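Local coordinates for protein monooxygenase (Agrobacterium tumefaciens, PDB 2I7G) that belongs to the luciferase-like monooxygenases and probably uses reduced flavin and molecular oxygen to oxidise an organic substrate, at residues N255-I260 with L331-I336; K266-F271 with L306-P311. All blocks are in the same frame, centred on the assembly; numbering follows the deposited sequence.

Interaction 1: residues N255-I260 with L331-I336; sequences NVHGFI and LLQMAI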
loop_
_atom_site.group_PDB
_atom_site.type_symbol
_atom_site.label_atom_id
_atom_site.label_comp_id
_atom_site.label_asym_id
_atom_site.label_seq_id
_atom_site.Cartn_x
_atom_site.Cartn_y
_atom_site.Cartn_z
ATOM N N ASN B 255 -8.877 9.119 21.727
ATOM C CA ASN B 255 -8.672 9.745 20.424
ATOM C C ASN B 255 -9.546 11.004 20.431
ATOM O O ASN B 255 -10.754 10.900 20.529
ATOM C CB ASN B 255 -9.178 8.826 19.318
ATOM C CG ASN B 255 -8.353 7.560 19.154
ATOM O OD1 ASN B 255 -7.413 7.293 19.892
ATOM N ND2 ASN B 255 -8.748 6.752 18.165
ATOM N N VAL B 256 -8.924 12.172 20.354
ATOM C CA VAL B 256 -9.640 13.424 20.544
ATOM C C VAL B 256 -9.305 14.418 19.419
ATOM O O VAL B 256 -8.252 14.306 18.748
ATOM C CB VAL B 256 -9.265 14.068 21.917
ATOM C CG1 VAL B 256 -9.467 13.070 23.037
ATOM C CG2 VAL B 256 -7.803 14.595 21.943
ATOM N N HIS B 257 -10.178 15.408 19.271
ATOM C CA HIS B 257 -9.913 16.514 18.367
ATOM C C HIS B 257 -9.324 17.666 19.146
ATOM O O HIS B 257 -9.611 17.832 20.333
ATOM C CB HIS B 257 -11.193 16.944 17.668
ATOM C CG HIS B 257 -11.757 15.873 16.790
ATOM N ND1 HIS B 257 -12.938 15.218 17.074
ATOM C CD2 HIS B 257 -11.265 15.290 15.670
ATOM C CE1 HIS B 257 -13.166 14.302 16.145
ATOM N NE2 HIS B 257 -12.179 14.339 15.273
ATOM N N GLY B 258 -8.525 18.478 18.462
ATOM C CA GLY B 258 -7.981 19.666 19.127
ATOM C C GLY B 258 -6.914 20.355 18.309
ATOM O O GLY B 258 -6.759 20.102 17.100
ATOM N N PHE B 259 -6.203 21.278 18.951
ATOM C CA PHE B 259 -5.195 22.029 18.208
ATOM C C PHE B 259 -4.290 22.751 19.207
ATOM O O PHE B 259 -4.748 23.166 20.274
ATOM C CB PHE B 259 -5.887 23.025 17.264
ATOM C CG PHE B 259 -4.937 23.801 16.389
ATOM C CD1 PHE B 259 -4.011 23.147 15.556
ATOM C CD2 PHE B 259 -4.971 25.198 16.398
ATOM C CE1 PHE B 259 -3.119 23.888 14.753
ATOM C CE2 PHE B 259 -4.072 25.953 15.576
ATOM C CZ PHE B 259 -3.149 25.294 14.788
ATOM N N ILE B 260 -3.004 22.841 18.864
ATOM C CA ILE B 260 -2.030 23.538 19.726
ATOM C C ILE B 260 -1.450 24.724 18.948
ATOM O O ILE B 260 -1.099 24.588 17.762
ATOM C CB ILE B 260 -0.908 22.565 20.170
ATOM C CG1 ILE B 260 -1.492 21.378 20.974
ATOM C CG2 ILE B 260 0.170 23.313 20.954
ATOM C CD1 ILE B 260 -0.656 20.115 20.921
ATOM N N LEU B 331 -4.159 10.253 21.413
ATOM C CA LEU B 331 -4.030 10.592 20.005
ATOM C C LEU B 331 -4.850 11.843 19.666
ATOM O O LEU B 331 -6.047 11.907 19.952
ATOM C CB LEU B 331 -4.516 9.440 19.104
ATOM C CG LEU B 331 -3.734 8.131 19.063
ATOM C CD1 LEU B 331 -4.288 7.310 17.841
ATOM C CD2 LEU B 331 -2.194 8.374 18.953
ATOM N N LEU B 332 -4.196 12.814 19.039
ATOM C CA LEU B 332 -4.820 14.116 18.797
ATOM C C LEU B 332 -5.022 14.308 17.293
ATOM O O LEU B 332 -4.046 14.141 16.525
ATOM C CB LEU B 332 -3.846 15.177 19.341
ATOM C CG LEU B 332 -4.317 16.616 19.182
ATOM C CD1 LEU B 332 -5.660 16.881 19.915
ATOM C CD2 LEU B 332 -3.168 17.663 19.611
ATOM N N GLN B 333 -6.225 14.709 16.876
ATOM C CA GLN B 333 -6.496 15.027 15.462
ATOM C C GLN B 333 -6.637 16.549 15.343
ATOM O O GLN B 333 -7.619 17.129 15.834
ATOM C CB GLN B 333 -7.751 14.299 14.960
ATOM C CG GLN B 333 -8.108 14.685 13.519
ATOM C CD GLN B 333 -9.273 13.875 12.946
ATOM O OE1 GLN B 333 -9.281 12.639 12.988
ATOM N NE2 GLN B 333 -10.191 14.546 12.357
HETATM N N MSE B 334 -5.625 17.181 14.746
HETATM C CA MSE B 334 -5.600 18.638 14.511
HETATM C C MSE B 334 -5.877 18.951 13.040
HETATM O O MSE B 334 -6.620 19.890 12.701
HETATM C CB MSE B 334 -4.215 19.217 14.866
HETATM C CG MSE B 334 -3.711 18.887 16.257
HETATM SE SE MSE B 334 -2.032 19.831 16.717
HETATM C CE MSE B 334 -0.867 19.046 15.406
ATOM N N ALA B 335 -5.241 18.179 12.153
ATOM C CA ALA B 335 -5.280 18.493 10.705
ATOM C C ALA B 335 -6.665 18.063 10.202
ATOM O O ALA B 335 -6.890 16.874 9.870
ATOM C CB ALA B 335 -4.165 17.760 9.974
ATOM N N ILE B 336 -7.593 19.021 10.233
ATOM C CA ILE B 336 -9.020 18.801 9.889
ATOM C C ILE B 336 -9.419 19.827 8.836
ATOM O O ILE B 336 -8.890 20.939 8.829
ATOM C CB ILE B 336 -9.894 18.957 11.160
ATOM C CG1 ILE B 336 -9.522 17.892 12.192
ATOM C CG2 ILE B 336 -11.405 18.828 10.864
ATOM C CD1 ILE B 336 -10.079 18.202 13.547
#

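Interaction 2: residues K266-F271 with L306-P311; sequences KAADQF and LFLGEP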
loop_
_atom_site.group_PDB
_atom_site.type_symbol
_atom_site.label_atom_id
_atom_site.label_comp_id
_atom_site.label_asym_id
_atom_site.label_seq_id
_atom_site.Cartn_x
_atom_site.Cartn_y
_atom_site.Cartn_z
ATOM N N LYS B 266 -4.935 32.165 19.756
ATOM C CA LYS B 266 -4.545 31.794 18.401
ATOM C C LYS B 266 -5.044 30.389 18.069
ATOM O O LYS B 266 -5.577 30.144 16.985
ATOM C CB LYS B 266 -3.023 31.863 18.212
ATOM C CG LYS B 266 -2.515 33.314 17.981
ATOM C CD LYS B 266 -0.968 33.318 18.073
ATOM C CE LYS B 266 -0.408 34.678 17.718
ATOM N NZ LYS B 266 -0.529 34.959 16.264
ATOM N N ALA B 267 -4.877 29.455 19.003
ATOM C CA ALA B 267 -5.369 28.099 18.750
ATOM C C ALA B 267 -6.884 28.105 18.475
ATOM O O ALA B 267 -7.341 27.486 17.488
ATOM C CB ALA B 267 -5.052 27.208 19.904
ATOM N N ALA B 268 -7.647 28.776 19.330
ATOM C CA ALA B 268 -9.105 28.857 19.157
ATOM C C ALA B 268 -9.478 29.520 17.819
ATOM O O ALA B 268 -10.285 28.955 17.052
ATOM C CB ALA B 268 -9.739 29.628 20.337
ATOM N N ASP B 269 -8.890 30.691 17.536
ATOM C CA ASP B 269 -9.236 31.464 16.332
ATOM C C ASP B 269 -8.919 30.643 15.080
ATOM O O ASP B 269 -9.745 30.536 14.158
ATOM C CB ASP B 269 -8.479 32.794 16.284
ATOM C CG ASP B 269 -8.977 33.823 17.313
ATOM O OD1 ASP B 269 -10.030 33.632 17.945
ATOM O OD2 ASP B 269 -8.280 34.851 17.486
ATOM N N GLN B 270 -7.728 30.047 15.062
ATOM C CA GLN B 270 -7.274 29.318 13.886
ATOM C C GLN B 270 -8.106 28.063 13.653
ATOM O O GLN B 270 -8.392 27.731 12.498
ATOM C CB GLN B 270 -5.768 28.995 13.957
ATOM C CG GLN B 270 -4.916 30.255 13.866
ATOM C CD GLN B 270 -3.429 30.011 14.150
ATOM O OE1 GLN B 270 -2.974 28.869 14.313
ATOM N NE2 GLN B 270 -2.664 31.121 14.242
ATOM N N PHE B 271 -8.528 27.403 14.732
ATOM C CA PHE B 271 -9.351 26.180 14.644
ATOM C C PHE B 271 -10.804 26.503 14.275
ATOM O O PHE B 271 -11.438 25.743 13.557
ATOM C CB PHE B 271 -9.268 25.403 15.969
ATOM C CG PHE B 271 -9.474 23.882 15.858
ATOM C CD1 PHE B 271 -10.481 23.259 16.591
ATOM C CD2 PHE B 271 -8.642 23.084 15.062
ATOM C CE1 PHE B 271 -10.670 21.860 16.525
ATOM C CE2 PHE B 271 -8.821 21.675 15.001
ATOM C CZ PHE B 271 -9.828 21.079 15.745
ATOM N N LEU B 306 -12.686 19.020 23.491
ATOM C CA LEU B 306 -11.669 19.558 22.559
ATOM C C LEU B 306 -10.394 19.924 23.323
ATOM O O LEU B 306 -10.445 20.726 24.280
ATOM C CB LEU B 306 -12.193 20.797 21.831
ATOM C CG LEU B 306 -13.374 20.552 20.867
ATOM C CD1 LEU B 306 -13.762 21.884 20.167
ATOM C CD2 LEU B 306 -12.977 19.480 19.821
ATOM N N PHE B 307 -9.269 19.310 22.924
ATOM C CA PHE B 307 -7.967 19.497 23.592
ATOM C C PHE B 307 -7.254 20.612 22.824
ATOM O O PHE B 307 -6.559 20.373 21.813
ATOM C CB PHE B 307 -7.195 18.168 23.606
ATOM C CG PHE B 307 -7.675 17.244 24.679
ATOM C CD1 PHE B 307 -6.866 16.901 25.752
ATOM C CD2 PHE B 307 -8.976 16.711 24.599
ATOM C CE1 PHE B 307 -7.339 16.059 26.732
ATOM C CE2 PHE B 307 -9.475 15.869 25.594
ATOM C CZ PHE B 307 -8.654 15.550 26.661
ATOM N N LEU B 308 -7.474 21.844 23.285
ATOM C CA LEU B 308 -7.131 23.006 22.446
ATOM C C LEU B 308 -6.569 24.188 23.257
ATOM O O LEU B 308 -7.162 24.603 24.269
ATOM C CB LEU B 308 -8.366 23.462 21.709
ATOM C CG LEU B 308 -8.164 24.556 20.671
ATOM C CD1 LEU B 308 -9.086 24.330 19.510
ATOM C CD2 LEU B 308 -8.393 25.967 21.294
ATOM N N GLY B 309 -5.465 24.757 22.776
ATOM C CA GLY B 309 -4.907 25.943 23.439
ATOM C C GLY B 309 -3.414 26.045 23.293
ATOM O O GLY B 309 -2.793 25.347 22.463
ATOM N N GLU B 310 -2.822 26.934 24.105
ATOM C CA GLU B 310 -1.355 27.013 24.173
ATOM C C GLU B 310 -0.795 25.690 24.770
ATOM O O GLU B 310 -1.562 24.879 25.331
ATOM C CB GLU B 310 -0.894 28.215 25.017
ATOM C CG GLU B 310 -1.271 28.083 26.495
ATOM C CD GLU B 310 -0.625 29.194 27.360
ATOM O OE1 GLU B 310 -0.243 30.241 26.779
ATOM O OE2 GLU B 310 -0.526 29.007 28.598
ATOM N N PRO B 311 0.516 25.440 24.604
ATOM C CA PRO B 311 1.025 24.126 25.042
ATOM C C PRO B 311 0.764 23.740 26.508
ATOM O O PRO B 311 0.375 22.592 26.785
ATOM C CB PRO B 311 2.523 24.180 24.679
ATOM C CG PRO B 311 2.549 25.105 23.494
ATOM C CD PRO B 311 1.562 26.215 23.907
#

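Interaction 1: residues N255-I260 with L331-I336
Val256 N donates to Leu331 O, Gln333 N to Val256 O and Gly258 N to Gln333 O, a parallel ladder whose strand axes are turned 54° apart. Gln333 N lies 2.8 Å from Val256 O. The bond from Gly258 N to Gln333 O is longer, 3.1 Å, and the least regular: its N-H comes in from above the carbonyl plane of Gln333. Between the rungs, CA-H groups of Asn255, Leu332, His257 and Met334 also lean on carbonyl oxygens.

On one face, His257 and Gln333 run side by side, the imidazole and amide planes nearly perpendicular (79°). Ring atom CD2 of His257 rests 3.7 Å from Gln333 CB, and the flat end of Gln333 meets the ring at its edge. His257 ND1 is hydrogen-bonded to Arg286, which helps fix the ring's rotation. These are the seventh and eighth strands of the TIM barrel; Asn255, Leu331 and Gln333 all touch Tyr27 on the first strand, inside the barrel.

The other face is apolar. With CG anti to its backbone N (chi1 180°), Leu332 sends CD1 against Val256 CG2 (3.7 Å) and over Gly258, whose bare backbone leaves room for that methyl, while CD2 reaches Ile260 CD1 (3.7 Å). Ile260 in turn packs on Leu350 and Tyr351 of helix 341-363.

Beyond the last rung, selenomethionine Met334, in one of its two modelled conformers, makes an oblique Met-aromatic contact with Phe259, its CB at the ring edge.

Interaction 2: residues K266-F271 with L306-P311
Leu308 forks against helix 266-271, CD2 on the Ala267-Ala268 turn and CD1 on Phe271. CD2 sits at the helix backbone, 3.5 Å from Ala268 N, and also touches CB of both alanines. CD1 approaches the Phe271 ring obliquely, coming within 3.4 Å of Phe271 CD1. That last separation is short for two carbons, and chi2 of Leu308 (144°) is well off a staggered value, so the exact placing of these methyls is best treated as doubtful.

Beside this, Ala267 CB lies 3.8 Å from Gly309 CA. The helix and strand axes pass within 7.2 Å, at a steep 114°. A chi1 of -152° swings the Phe271 ring out toward Leu308; Val278 and Ile336 pack on it too.

A second shell holds both pieces. Backbone bonds from Gly309 to Phe259 and Ala261 fasten the short strand 307-309 alongside strand 252-260 of the barrel, and Glu310 N is hydrogen-bonded to Thr264 OG1 at the start of the helix. Phe296 and Arg300 of helix 293-300 touch Ala268.

Between the segments themselves the side-chain contacts are carbon on carbon, and the two share no hydrogen bond. This implies that burial and close fit hold this face of the helix, while the bond from Glu310 N to Thr264 OG1 pins the end of the strand near the helix start.

How the interactions relate
Coming from the N terminus, the chain lays down the barrel strand 252-260, turns, and at once forms helix 264-272. It then wanders through helices 279-286 and 293-300 before strand 307-309 returns to the helix, closing the loop of interaction 2. Helix 311-325 leads on to strand 329-333, which closes the wider loop of interaction 1, so interaction 2 is nested inside it. The Phe271 ring of interaction 2 packs against Gly258 O of interaction 1. The contacts meet at strand 252-260, which pairs with strand 329-333 along one edge and with strand 307-309 along the other, where His257 and Phe259 exchange probable backbone hydrogen bonds with Phe307.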